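Long-range contacts in designed Anbu Protein (PDB 5LOY), which is a consensus-designed ancestral beta subunit of the proteasome family, building helical assemblies and probably related to peptide-cleaving N-terminal nucleophile hydrolases: residues A[190-195]-A[206-211]; A[117-122]-A[199-204]; A[4-9]-A[158-163]; A[53-58]-A[110-115]; A[149-154]-A[178-183]. One frame throughout, in Å; residues are numbered along the deposited sequence.

Interaction 1 (A[190-195]-A[206-211])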
# COMPACT_ATOMS: atom_id res chain seq x y z
N PRO A 190 9.93 -16.19 -8.34
CA PRO A 190 10.08 -16.90 -7.06
C PRO A 190 10.47 -16.05 -5.87
O PRO A 190 11.17 -15.06 -6.07
CB PRO A 190 11.19 -17.91 -7.35
CG PRO A 190 11.92 -17.38 -8.55
CD PRO A 190 10.86 -16.70 -9.36
N LEU A 191 10.02 -16.46 -4.67
CA LEU A 191 10.47 -15.86 -3.40
C LEU A 191 11.52 -16.69 -2.75
O LEU A 191 11.57 -17.88 -2.95
CB LEU A 191 9.38 -15.81 -2.32
CG LEU A 191 7.96 -15.46 -2.73
CD1 LEU A 191 7.12 -15.35 -1.48
CD2 LEU A 191 7.94 -14.16 -3.52
N ASP A 192 12.32 -16.02 -1.93
CA ASP A 192 13.24 -16.66 -1.01
C ASP A 192 12.71 -16.41 0.41
O ASP A 192 12.21 -15.32 0.71
CB ASP A 192 14.67 -16.14 -1.20
CG ASP A 192 15.29 -16.62 -2.53
OD1 ASP A 192 15.72 -17.79 -2.60
OD2 ASP A 192 15.31 -15.83 -3.52
N LEU A 193 12.78 -17.44 1.24
CA LEU A 193 12.32 -17.39 2.61
C LEU A 193 13.37 -18.00 3.53
O LEU A 193 13.85 -19.12 3.28
CB LEU A 193 11.02 -18.16 2.75
CG LEU A 193 10.50 -18.28 4.20
CD1 LEU A 193 10.03 -16.92 4.71
CD2 LEU A 193 9.38 -19.31 4.29
N LEU A 194 13.73 -17.28 4.60
CA LEU A 194 14.69 -17.78 5.59
C LEU A 194 14.19 -17.53 6.99
O LEU A 194 13.79 -16.42 7.32
CB LEU A 194 16.04 -17.12 5.36
CG LEU A 194 17.23 -17.70 6.11
CD1 LEU A 194 18.52 -17.32 5.38
CD2 LEU A 194 17.30 -17.26 7.56
N VAL A 195 14.20 -18.58 7.80
CA VAL A 195 13.73 -18.51 9.18
C VAL A 195 14.86 -18.93 10.11
O VAL A 195 15.39 -20.02 9.98
CB VAL A 195 12.53 -19.47 9.42
CG1 VAL A 195 12.15 -19.50 10.90
CG2 VAL A 195 11.34 -19.04 8.59
N ARG A 206 15.68 -22.55 5.11
CA ARG A 206 15.82 -21.63 3.99
C ARG A 206 15.36 -22.34 2.74
O ARG A 206 15.82 -23.44 2.43
CB ARG A 206 17.27 -21.18 3.89
CG ARG A 206 17.85 -21.03 2.49
CD ARG A 206 17.99 -19.61 2.03
NE ARG A 206 19.37 -19.36 1.61
CZ ARG A 206 19.75 -18.46 0.69
NH1 ARG A 206 21.05 -18.32 0.42
NH2 ARG A 206 18.85 -17.71 0.05
N ARG A 207 14.42 -21.73 2.02
CA ARG A 207 14.04 -22.26 0.72
C ARG A 207 13.52 -21.24 -0.27
O ARG A 207 13.28 -20.08 0.06
CB ARG A 207 13.03 -23.41 0.87
CG ARG A 207 11.64 -23.01 1.28
CD ARG A 207 10.82 -24.27 1.55
NE ARG A 207 9.39 -23.98 1.69
CZ ARG A 207 8.47 -24.10 0.72
NH1 ARG A 207 8.80 -24.52 -0.50
NH2 ARG A 207 7.21 -23.80 0.98
N ARG A 208 13.39 -21.72 -1.50
CA ARG A 208 12.87 -21.00 -2.62
C ARG A 208 11.42 -21.48 -2.90
O ARG A 208 11.14 -22.67 -2.93
CB ARG A 208 13.81 -21.23 -3.81
CG ARG A 208 13.35 -20.68 -5.16
CD ARG A 208 14.52 -20.32 -6.09
NE ARG A 208 14.96 -18.93 -5.91
CZ ARG A 208 15.60 -18.22 -6.83
NH1 ARG A 208 15.92 -18.76 -7.99
NH2 ARG A 208 15.95 -16.95 -6.58
N ILE A 209 10.51 -20.53 -3.04
CA ILE A 209 9.10 -20.80 -3.28
C ILE A 209 8.74 -20.36 -4.69
O ILE A 209 8.73 -19.16 -4.97
CB ILE A 209 8.26 -20.02 -2.27
CG1 ILE A 209 8.49 -20.58 -0.86
CG2 ILE A 209 6.78 -20.10 -2.59
CD1 ILE A 209 7.93 -19.70 0.24
N ASP A 210 8.43 -21.30 -5.57
CA ASP A 210 8.07 -20.97 -6.95
C ASP A 210 6.57 -21.09 -7.24
O ASP A 210 5.79 -21.44 -6.36
CB ASP A 210 8.91 -21.80 -7.95
CG ASP A 210 8.59 -23.29 -7.91
OD1 ASP A 210 7.50 -23.69 -7.44
OD2 ASP A 210 9.44 -24.09 -8.39
N GLU A 211 6.17 -20.78 -8.46
CA GLU A 211 4.74 -20.79 -8.83
C GLU A 211 4.02 -22.14 -8.62
O GLU A 211 2.82 -22.18 -8.51
CB GLU A 211 4.55 -20.33 -10.29
CG GLU A 211 4.88 -21.36 -11.37
CD GLU A 211 4.85 -20.77 -12.79
OE1 GLU A 211 4.45 -19.59 -12.96
OE2 GLU A 211 5.20 -21.49 -13.76
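Asp192 and Arg208 slant across each other on one face of a two-stranded ladder, their carboxylate and guanidinium planes 37° apart. The salt bridge uses the edge of the guanidinium: Arg208 NH2 points almost straight at Asp192 OD2, yet at 3.3 Å the bond is weak. Arg208 gets there by a bend at chi3 (-90°), which also swings the group alongside Pro190, whose CG sits over the centre of one guanidinium face, 4.1 Å above its plane. Asp192 OD1 has its own salt bridge, to Arg31, and Arg206 NH2 comes within 4.1 Å of it, a charge neighbour rather than a bonded one. Were Asp192 an alanine, Arg31 and Arg208 would probably be left without the negative charge that pairs them. Beneath these side chains runs the beta hairpin of strands 191-197 and 205-209, an antiparallel part of a sheet in the Ntn-hydrolase sandwich; Leu191 with Ile209 and Leu193 with Arg207 form its hydrogen-bonded pairs here. The opposite face, with Leu191, Leu193, Arg207 and Ile209, is mostly apolar. Leu191 CB lies 4.4 Å from Ile209 CB, and both residues turn to Leu174 of helix 166-183. Leu193 CB touches Ile209 CD1 at 4.3 Å. Arg207 lays its guanidinium over Ile209 CG1 and forms a salt bridge with Asp213; Trp239 of the second subunit packs on Leu193 and Arg207.

Interaction 2 (A[117-122]-A[199-204])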
# COMPACT_ATOMS: atom_id res chain seq x y z
N GLN A 117 22.74 -12.73 13.71
CA GLN A 117 23.21 -12.88 15.08
C GLN A 117 24.68 -13.25 15.08
O GLN A 117 25.13 -14.08 14.31
CB GLN A 117 22.38 -13.93 15.82
CG GLN A 117 22.85 -14.12 17.25
CD GLN A 117 21.89 -14.93 18.10
OE1 GLN A 117 21.16 -15.78 17.62
NE2 GLN A 117 21.91 -14.67 19.39
N ILE A 118 25.43 -12.62 15.98
CA ILE A 118 26.85 -12.90 16.17
C ILE A 118 26.98 -13.45 17.58
O ILE A 118 26.35 -12.94 18.48
CB ILE A 118 27.65 -11.61 15.97
CG1 ILE A 118 27.68 -11.28 14.47
CG2 ILE A 118 29.05 -11.75 16.50
CD1 ILE A 118 28.13 -9.87 14.14
N ALA A 119 27.74 -14.52 17.78
CA ALA A 119 27.80 -15.19 19.10
C ALA A 119 27.96 -14.21 20.27
O ALA A 119 28.80 -13.30 20.19
CB ALA A 119 28.94 -16.20 19.12
N GLY A 120 27.16 -14.39 21.33
CA GLY A 120 27.22 -13.55 22.55
C GLY A 120 26.59 -12.16 22.44
O GLY A 120 26.92 -11.24 23.16
N GLU A 121 25.68 -12.02 21.50
CA GLU A 121 25.04 -10.76 21.19
C GLU A 121 23.63 -11.27 20.77
O GLU A 121 23.50 -12.37 20.24
CB GLU A 121 25.84 -10.06 20.05
CG GLU A 121 25.48 -8.62 19.64
CD GLU A 121 25.62 -8.32 18.12
OE1 GLU A 121 25.01 -9.05 17.27
OE2 GLU A 121 26.29 -7.34 17.76
N PRO A 122 22.56 -10.53 21.08
CA PRO A 122 21.29 -11.07 20.59
C PRO A 122 21.12 -10.91 19.09
O PRO A 122 21.97 -10.34 18.42
CB PRO A 122 20.24 -10.25 21.35
CG PRO A 122 20.96 -9.09 21.94
CD PRO A 122 22.38 -9.53 22.14
N ASP A 199 19.90 -17.98 18.87
CA ASP A 199 21.03 -18.75 19.43
C ASP A 199 21.40 -20.04 18.70
O ASP A 199 22.24 -20.77 19.20
CB ASP A 199 20.83 -19.09 20.92
CG ASP A 199 20.60 -17.87 21.81
OD1 ASP A 199 20.75 -16.70 21.38
OD2 ASP A 199 20.26 -18.10 22.98
N SER A 200 20.83 -20.33 17.54
CA SER A 200 21.27 -21.51 16.77
C SER A 200 22.63 -21.26 16.12
O SER A 200 23.44 -22.16 16.06
CB SER A 200 20.23 -21.88 15.71
OG SER A 200 19.99 -20.79 14.82
N LEU A 201 22.86 -20.04 15.64
CA LEU A 201 24.10 -19.66 14.95
C LEU A 201 24.32 -20.52 13.70
O LEU A 201 25.45 -20.87 13.35
CB LEU A 201 25.28 -19.71 15.91
CG LEU A 201 25.15 -18.81 17.15
CD1 LEU A 201 26.34 -19.01 18.08
CD2 LEU A 201 25.02 -17.34 16.78
N ARG A 202 23.22 -20.82 13.04
CA ARG A 202 23.15 -21.76 11.94
C ARG A 202 21.93 -21.37 11.08
O ARG A 202 20.92 -20.94 11.62
CB ARG A 202 22.98 -23.15 12.54
CG ARG A 202 23.66 -24.29 11.81
CD ARG A 202 23.66 -25.54 12.70
NE ARG A 202 24.71 -25.51 13.73
CZ ARG A 202 26.00 -25.83 13.53
NH1 ARG A 202 26.43 -26.22 12.33
NH2 ARG A 202 26.87 -25.75 14.54
N VAL A 203 22.00 -21.50 9.77
CA VAL A 203 20.81 -21.31 8.94
C VAL A 203 19.92 -22.54 9.06
O VAL A 203 20.26 -23.61 8.53
CB VAL A 203 21.16 -21.10 7.46
CG1 VAL A 203 19.89 -20.97 6.64
CG2 VAL A 203 21.99 -19.85 7.28
N GLY A 204 18.80 -22.41 9.77
CA GLY A 204 17.96 -23.58 10.08
C GLY A 204 17.06 -23.94 8.92
O GLY A 204 17.15 -25.03 8.38
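Gln117 meets Asp199 with both ends of its amide. Its OE1 accepts the backbone N of Asp199 at 2.8 Å, the donor tilted a little from the carbonyl plane, and also bonds Tyr196 OH. Its NE2 reaches Asp199 OD1 at 3.1 Å, with amide and carboxylate planes 43° apart, and gives a second, straighter bond to Glu121 O at 2.9 Å, in both the amide and the carbonyl plane. The extended side chain, with CG anti to the backbone N (chi1 179°), carries the amide across to the loop. A leucine in place of Gln117 has no amide to offer, and Asp199 N and OD1 and Glu121 O would probably be left without these partners, weakening the hold between turn and loop.

Apolar contacts form the second group. Leu201 crosses Gln117 at about a right angle, its CD2 resting 3.9 Å from Gln117 CG, and Leu201 CD1 lies 4.0 Å from Ala119 CB. Ala119 stands in the type II beta turn from Ile118 to Glu121.

The amide is acceptor and donor at once, two partners on its oxygen and two on its nitrogen, so a neutral group joins the turn after strand 110-118 to the loop between strands 191-197 and 205-209.

Interaction 3 (A[4-9]-A[158-163])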
# COMPACT_ATOMS: atom_id res chain seq x y z
N VAL A 4 11.32 -8.12 3.07
CA VAL A 4 10.88 -7.94 4.43
C VAL A 4 11.82 -8.62 5.42
O VAL A 4 12.25 -9.74 5.19
CB VAL A 4 9.50 -8.59 4.66
CG1 VAL A 4 8.95 -8.25 6.03
CG2 VAL A 4 8.53 -8.08 3.63
N GLY A 5 12.08 -7.94 6.53
CA GLY A 5 12.81 -8.54 7.64
C GLY A 5 12.02 -8.33 8.90
O GLY A 5 11.45 -7.24 9.12
N ILE A 6 11.96 -9.38 9.73
CA ILE A 6 11.13 -9.36 10.95
C ILE A 6 11.93 -9.86 12.11
O ILE A 6 12.62 -10.84 12.01
CB ILE A 6 9.90 -10.27 10.83
CG1 ILE A 6 9.09 -9.90 9.61
CG2 ILE A 6 8.99 -10.11 12.03
CD1 ILE A 6 7.94 -10.85 9.37
N ARG A 7 11.79 -9.19 13.25
CA ARG A 7 12.54 -9.55 14.45
C ARG A 7 11.63 -9.90 15.64
O ARG A 7 10.77 -9.12 16.03
CB ARG A 7 13.41 -8.38 14.82
CG ARG A 7 14.41 -8.72 15.90
CD ARG A 7 14.71 -7.50 16.72
NE ARG A 7 15.83 -7.73 17.61
CZ ARG A 7 16.08 -7.00 18.71
NH1 ARG A 7 15.27 -6.00 19.05
NH2 ARG A 7 17.13 -7.29 19.47
N LEU A 8 11.83 -11.07 16.23
CA LEU A 8 10.98 -11.59 17.29
C LEU A 8 11.82 -12.09 18.43
O LEU A 8 13.01 -12.32 18.28
CB LEU A 8 10.17 -12.76 16.74
CG LEU A 8 9.60 -12.46 15.36
CD1 LEU A 8 9.53 -13.71 14.53
CD2 LEU A 8 8.25 -11.81 15.48
N ASP A 9 11.20 -12.27 19.59
CA ASP A 9 11.91 -12.84 20.72
C ASP A 9 12.51 -14.19 20.34
O ASP A 9 13.64 -14.48 20.70
CB ASP A 9 10.99 -13.00 21.94
CG ASP A 9 10.61 -11.66 22.60
OD1 ASP A 9 11.14 -10.59 22.17
OD2 ASP A 9 9.77 -11.66 23.54
N ARG A 158 -0.94 -5.57 11.71
CA ARG A 158 -2.00 -6.21 12.48
C ARG A 158 -1.49 -7.36 13.32
O ARG A 158 -1.96 -7.55 14.42
CB ARG A 158 -3.12 -6.75 11.58
CG ARG A 158 -4.06 -5.68 11.01
CD ARG A 158 -5.08 -6.30 10.05
NE ARG A 158 -5.83 -5.31 9.29
CZ ARG A 158 -6.92 -4.67 9.73
NH1 ARG A 158 -7.40 -4.91 10.96
NH2 ARG A 158 -7.53 -3.80 8.92
N VAL A 159 -0.53 -8.11 12.80
CA VAL A 159 -0.14 -9.38 13.40
C VAL A 159 1.18 -9.36 14.21
O VAL A 159 1.24 -9.93 15.30
CB VAL A 159 -0.05 -10.46 12.30
CG1 VAL A 159 0.45 -11.77 12.86
CG2 VAL A 159 -1.42 -10.67 11.68
N ILE A 160 2.22 -8.72 13.70
CA ILE A 160 3.55 -8.90 14.27
C ILE A 160 3.74 -8.19 15.60
O ILE A 160 3.53 -6.99 15.70
CB ILE A 160 4.66 -8.41 13.33
CG1 ILE A 160 4.59 -9.11 11.95
CG2 ILE A 160 6.02 -8.66 13.97
CD1 ILE A 160 4.71 -10.62 11.96
N THR A 161 4.13 -8.95 16.62
CA THR A 161 4.61 -8.41 17.88
C THR A 161 5.85 -9.21 18.25
O THR A 161 6.10 -10.26 17.66
CB THR A 161 3.58 -8.57 19.05
OG1 THR A 161 3.57 -9.93 19.52
CG2 THR A 161 2.18 -8.13 18.63
N PRO A 162 6.63 -8.71 19.22
CA PRO A 162 7.80 -9.45 19.69
C PRO A 162 7.44 -10.87 20.14
O PRO A 162 8.28 -11.76 20.10
CB PRO A 162 8.25 -8.64 20.90
CG PRO A 162 7.74 -7.25 20.66
CD PRO A 162 6.51 -7.37 19.84
N ASP A 163 6.21 -11.07 20.58
CA ASP A 163 5.80 -12.37 21.09
C ASP A 163 5.35 -13.35 19.99
O ASP A 163 5.13 -14.51 20.25
CB ASP A 163 4.67 -12.18 22.11
CG ASP A 163 4.69 -13.24 23.20
OD1 ASP A 163 5.79 -13.58 23.71
OD2 ASP A 163 3.60 -13.75 23.55
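Leu8 and Asp9 meet Pro162 where residues 6-9 and 160-163 run in nearly the same direction, 14° apart, and Asp9 N bonds Pro162 O at 3.0 Å. That bond is almost straight and arrives in the carbonyl plane, on a lone pair. The same Pro162 O lies 3.4 Å from Asp9 CG, and Asp9 OD1 is 3.7 Å from Pro162 CB, the two side chains passing at a slant. Asp9 OD2 and Asp163 OD1 come within 4.4 Å, like charges on exposed side chains.

Deeper in, the contact becomes apolar. Ile160 is the first residue after helix 153-159 to leave helical backbone angles, and its side chain is directed at the strand. Ile160 CG2, anti to the backbone N, meets Ile6 CG2 at 3.8 Å and Leu8 CD2 at 4.1 Å; Leu8 crosses it at about a right angle. A turn at chi2 (-60°) brings Ile160 CD1 round to Ile6 CD1, 4.1 Å away. Leu8 CD2 also lies 3.4 Å from Thr161 O, and its side chain touches Leu166 and Ala169 of the following helix.

The arrangement joins the end of strand 2-8 to the linker between helices 153-159 and 166-183. It is a piece of the sheet-to-helix interface of the four-layered Ntn-hydrolase sandwich, where one helical layer packs on the sheet that carries the N-terminal strand.

Interaction 4 (A[53-58]-A[110-115])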
# COMPACT_ATOMS: atom_id res chain seq x y z
N ALA A 53 22.41 -2.51 -10.90
CA ALA A 53 23.84 -2.24 -11.06
C ALA A 53 24.46 -1.76 -9.74
O ALA A 53 25.58 -2.13 -9.40
CB ALA A 53 24.11 -1.24 -12.17
N THR A 54 23.71 -0.95 -9.01
CA THR A 54 24.19 -0.45 -7.73
C THR A 54 24.25 -1.57 -6.68
O THR A 54 25.27 -1.73 -6.03
CB THR A 54 23.29 0.69 -7.24
OG1 THR A 54 23.34 1.74 -8.20
CG2 THR A 54 23.74 1.23 -5.89
N THR A 55 23.19 -2.35 -6.53
CA THR A 55 23.23 -3.41 -5.52
C THR A 55 24.34 -4.43 -5.81
O THR A 55 25.03 -4.85 -4.90
CB THR A 55 21.89 -4.13 -5.33
OG1 THR A 55 21.55 -4.79 -6.54
CG2 THR A 55 20.83 -3.14 -4.97
N GLN A 56 24.52 -4.80 -7.07
CA GLN A 56 25.55 -5.77 -7.42
C GLN A 56 26.94 -5.21 -7.13
O GLN A 56 27.82 -5.97 -6.78
CB GLN A 56 25.48 -6.18 -8.89
CG GLN A 56 24.34 -7.11 -9.23
CD GLN A 56 24.41 -7.68 -10.65
OE1 GLN A 56 25.04 -7.12 -11.55
NE2 GLN A 56 23.74 -8.81 -10.86
N ALA A 57 27.12 -3.90 -7.31
CA ALA A 57 28.42 -3.29 -7.04
C ALA A 57 28.70 -3.19 -5.53
O ALA A 57 29.84 -3.33 -5.10
CB ALA A 57 28.50 -1.93 -7.69
N VAL A 58 27.66 -2.99 -4.73
CA VAL A 58 27.80 -3.02 -3.28
C VAL A 58 28.20 -4.40 -2.81
O VAL A 58 29.20 -4.55 -2.10
CB VAL A 58 26.51 -2.60 -2.60
CG1 VAL A 58 26.57 -2.87 -1.11
CG2 VAL A 58 26.28 -1.12 -2.83
N ALA A 110 19.62 2.77 -4.12
CA ALA A 110 19.48 1.42 -3.61
C ALA A 110 19.30 1.42 -2.11
O ALA A 110 19.53 2.42 -1.45
CB ALA A 110 20.70 0.59 -3.98
N SER A 111 18.91 0.28 -1.59
CA SER A 111 18.45 0.20 -0.22
C SER A 111 18.58 -1.24 0.28
O SER A 111 18.45 -2.18 -0.50
CB SER A 111 16.99 0.66 -0.20
OG SER A 111 16.61 0.89 1.12
N PHE A 112 18.81 -1.44 1.58
CA PHE A 112 19.07 -2.77 2.09
C PHE A 112 18.44 -3.03 3.45
O PHE A 112 18.19 -2.11 4.23
CB PHE A 112 20.57 -3.00 2.23
CG PHE A 112 21.36 -2.74 0.96
CD1 PHE A 112 21.78 -1.47 0.63
CD2 PHE A 112 21.67 -3.79 0.11
CE1 PHE A 112 22.47 -1.23 -0.53
CE2 PHE A 112 22.37 -3.56 -1.04
CZ PHE A 112 22.78 -2.28 -1.36
N ILE A 113 18.25 -4.32 3.74
CA ILE A 113 17.93 -4.78 5.08
C ILE A 113 18.98 -5.77 5.50
O ILE A 113 19.36 -6.65 4.71
CB ILE A 113 16.57 -5.48 5.10
CG1 ILE A 113 15.47 -4.43 5.00
CG2 ILE A 113 16.39 -6.29 6.38
CD1 ILE A 113 14.09 -5.02 4.74
N LEU A 114 19.49 -5.62 6.72
CA LEU A 114 20.59 -6.43 7.18
C LEU A 114 20.23 -6.93 8.54
O LEU A 114 19.90 -6.15 9.42
CB LEU A 114 21.87 -5.59 7.29
CG LEU A 114 23.07 -6.36 7.85
CD1 LEU A 114 23.65 -7.26 6.78
CD2 LEU A 114 24.15 -5.44 8.35
N GLY A 115 20.33 -8.23 8.74
CA GLY A 115 20.09 -8.80 10.07
C GLY A 115 20.79 -10.10 10.32
O GLY A 115 21.36 -10.69 9.41
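Thr54 O accepts the backbone N of Val58 at 3.0 Å, a helical bond joining two residues one turn apart whose side chains both reach strand 110-118. The other polar groups of Thr54 find partners nearby: its N bonds Asn51 OD1, and its OG1 bonds Phe108 O just ahead of the strand. With the hydroxyl so engaged, Thr54 CG2 stands anti to the backbone N and touches Ala110 CB at 3.6 Å.

Thr55 is turned the other way. Its OG1 lies between the backbone N and the carbonyl carbon (chi1 64°), where it bonds Leu52 O within the helix, and this rotation presents CG2 to the strand. Thr55 CG2 is 3.9 Å from Ala110 CB and 4.2 Å from Phe112 CZ. Ala110 CB is thus met by the CG2 methyls of both threonines.

Val58 and Phe112 approach from opposite directions. Phe112 CZ, at the far end of the ring, is 3.8 Å from Val58 CG1 and 4.0 Å from Val58 CG2, an oblique contact. Leu46 and Thr48 of strand 42-50 touch the same phenylalanine.

The axes of the helix and strand segments pass 8.6 Å apart at an angle of 51°. Ala110 and Phe112 share the helix-facing side of the strand, whereas Ser111 and Ile113 face strand 143-147 of the other sheet, the layering of an Ntn-hydrolase sandwich. Between the two segments the contacts are those of methyls and a ring; the threonines spend their hydroxyls on carbonyls, so the surface they offer the sheet is hydrocarbon.

Interaction 5 (A[149-154]-A[178-183])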
# COMPACT_ATOMS: atom_id res chain seq x y z
N THR A 149 6.29 -1.50 -0.75
CA THR A 149 6.03 -1.97 0.61
C THR A 149 4.60 -1.72 1.17
O THR A 149 4.19 -2.35 2.12
CB THR A 149 7.00 -1.25 1.56
OG1 THR A 149 6.73 0.16 1.55
CG2 THR A 149 8.44 -1.44 1.10
N LYS A 150 3.87 -0.79 0.58
CA LYS A 150 2.66 -0.31 1.21
C LYS A 150 1.51 -1.26 1.13
O LYS A 150 0.72 -1.34 2.05
CB LYS A 150 2.27 1.03 0.61
CG LYS A 150 3.28 2.10 0.95
CD LYS A 150 3.01 3.38 0.22
CE LYS A 150 4.02 4.44 0.62
NZ LYS A 150 3.69 5.73 -0.03
N TYR A 151 1.45 -2.04 0.07
CA TYR A 151 0.39 -3.04 -0.09
C TYR A 151 0.44 -4.09 1.01
O TYR A 151 -0.59 -4.58 1.45
CB TYR A 151 0.48 -3.75 -1.44
CG TYR A 151 0.58 -2.82 -2.65
CD1 TYR A 151 -0.54 -2.30 -3.26
CD2 TYR A 151 1.82 -2.48 -3.18
CE1 TYR A 151 -0.43 -1.46 -4.37
CE2 TYR A 151 1.94 -1.66 -4.29
CZ TYR A 151 0.82 -1.15 -4.88
OH TYR A 151 0.98 -0.34 -6.00
N GLY A 152 1.65 -4.42 1.46
CA GLY A 152 1.87 -5.51 2.38
C GLY A 152 2.06 -5.10 3.82
O GLY A 152 2.12 -5.97 4.71
N LYS A 153 2.10 -3.79 4.08
CA LYS A 153 2.30 -3.31 5.43
C LYS A 153 1.12 -3.59 6.39
O LYS A 153 1.35 -3.91 7.55
CB LYS A 153 2.63 -1.82 5.43
CG LYS A 153 3.06 -1.26 6.78
CD LYS A 153 3.43 0.22 6.63
CE LYS A 153 4.20 0.80 7.83
NZ LYS A 153 3.29 1.29 8.91
N PRO A 154 -0.13 -3.42 5.94
CA PRO A 154 -1.25 -3.54 6.89
C PRO A 154 -1.33 -4.86 7.63
O PRO A 154 -1.53 -4.88 8.83
CB PRO A 154 -2.46 -3.34 6.01
CG PRO A 154 -1.97 -2.39 4.97
CD PRO A 154 -0.59 -2.88 4.65
N ASP A 178 1.48 -12.21 -0.95
CA ASP A 178 0.30 -12.54 -1.74
C ASP A 178 -0.46 -11.28 -2.13
O ASP A 178 -0.77 -11.07 -3.29
CB ASP A 178 -0.59 -13.50 -0.97
CG ASP A 178 -1.92 -13.77 -1.65
OD1 ASP A 178 -1.97 -14.05 -2.87
OD2 ASP A 178 -2.94 -13.70 -0.93
N SER A 179 -0.75 -10.45 -1.13
CA SER A 179 -1.51 -9.21 -1.36
C SER A 179 -0.77 -8.25 -2.27
O SER A 179 -1.37 -7.60 -3.14
CB SER A 179 -1.81 -8.53 -0.02
OG SER A 179 -2.75 -9.30 0.71
N THR A 180 0.54 -8.16 -2.08
CA THR A 180 1.38 -7.31 -2.91
C THR A 180 1.40 -7.79 -4.36
O THR A 180 1.19 -6.99 -5.27
CB THR A 180 2.82 -7.26 -2.36
OG1 THR A 180 2.81 -6.77 -1.00
CG2 THR A 180 3.67 -6.38 -3.21
N MET A 181 1.58 -9.09 -4.58
CA MET A 181 1.60 -9.64 -5.93
C MET A 181 0.28 -9.50 -6.67
O MET A 181 0.27 -9.21 -7.88
CB MET A 181 2.08 -11.07 -5.93
CG MET A 181 3.59 -11.12 -5.68
SD MET A 181 4.38 -12.73 -5.55
CE MET A 181 3.14 -13.61 -4.61
N ARG A 182 -0.82 -9.63 -5.95
CA ARG A 182 -2.13 -9.41 -6.55
C ARG A 182 -2.35 -7.98 -7.01
O ARG A 182 -3.10 -7.75 -7.94
CB ARG A 182 -3.24 -9.73 -5.56
CG ARG A 182 -3.48 -11.20 -5.41
CD ARG A 182 -4.36 -11.46 -4.21
NE ARG A 182 -4.48 -12.90 -4.02
CZ ARG A 182 -5.45 -13.67 -4.52
NH1 ARG A 182 -6.46 -13.13 -5.20
NH2 ARG A 182 -5.42 -14.98 -4.29
N SER A 183 -1.74 -7.02 -6.33
CA SER A 183 -2.09 -5.63 -6.53
C SER A 183 -1.03 -4.82 -7.25
O SER A 183 -1.32 -3.72 -7.66
CB SER A 183 -2.42 -5.00 -5.17
OG SER A 183 -3.65 -5.53 -4.68
O HOH W 1 3.85 -4.24 -0.51
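The ring of Tyr151 is met obliquely by Ser183, whose CB lies 3.8 Å from Tyr151 CD1, and by the methyl of Thr180; water 1 lies at the ring edge, in its plane. CG of Tyr151 is anti to the carbonyl carbon (chi1 -51°), which lays the ring along helix 166-183 and brings its OH to Asn184 ND2. A second flat group belongs to that helix itself: Arg182 NE bonds Asp178 OD1 at 3.0 Å, on the syn side of the carboxylate but 32° out of its plane, in a salt bridge between residues one helical turn apart.

Nearer the backbone, Tyr151 CB rests 3.8 Å from Thr180 OG1. That Thr180 OG1 stands 3.6 Å from Gly152 N, and water 1 bridges the two, accepting from Gly152 N at 3.0 Å and donating to Thr180 OG1 at 2.8 Å. Thr180 OG1 also bonds Ser176 O, while Ser176 OG reaches Gly152 O. The absence of a side chain at Gly152 matters, because a CB there would come 3.0 Å from Thr180 OG1, too close.

Ser183 OG bonds Asp157 of the second subunit, and Lys150 of that subunit packs on Tyr151. Here the turn leading into helix 153-159 packs on the end of helix 166-183, within a helical layer of the Ntn-hydrolase sandwich that also forms part of the subunit interface.

Along the chain, interaction 4 lies nested inside the loop closed by interaction 3, interactions 3 and 5 alternate around helix 153-159, and interaction 1 opens last, its segments alternating with those of interaction 2. Interactions 2 and 4 both use strand 110-118, near its two ends, with centres about 23 Å apart. Interactions 1 and 3 reach the same sheet. Two packing touches connect the set: Leu194 with Val203 between interactions 1 and 2, and Gly5 with Ile113 between interactions 3 and 4, where the two sheets face each other. Interactions 1, 3 and 5 also touch the second subunit, so helices 153-159 and 166-183 and the hairpin 191-209 lie in the part of the fold that meets its partner.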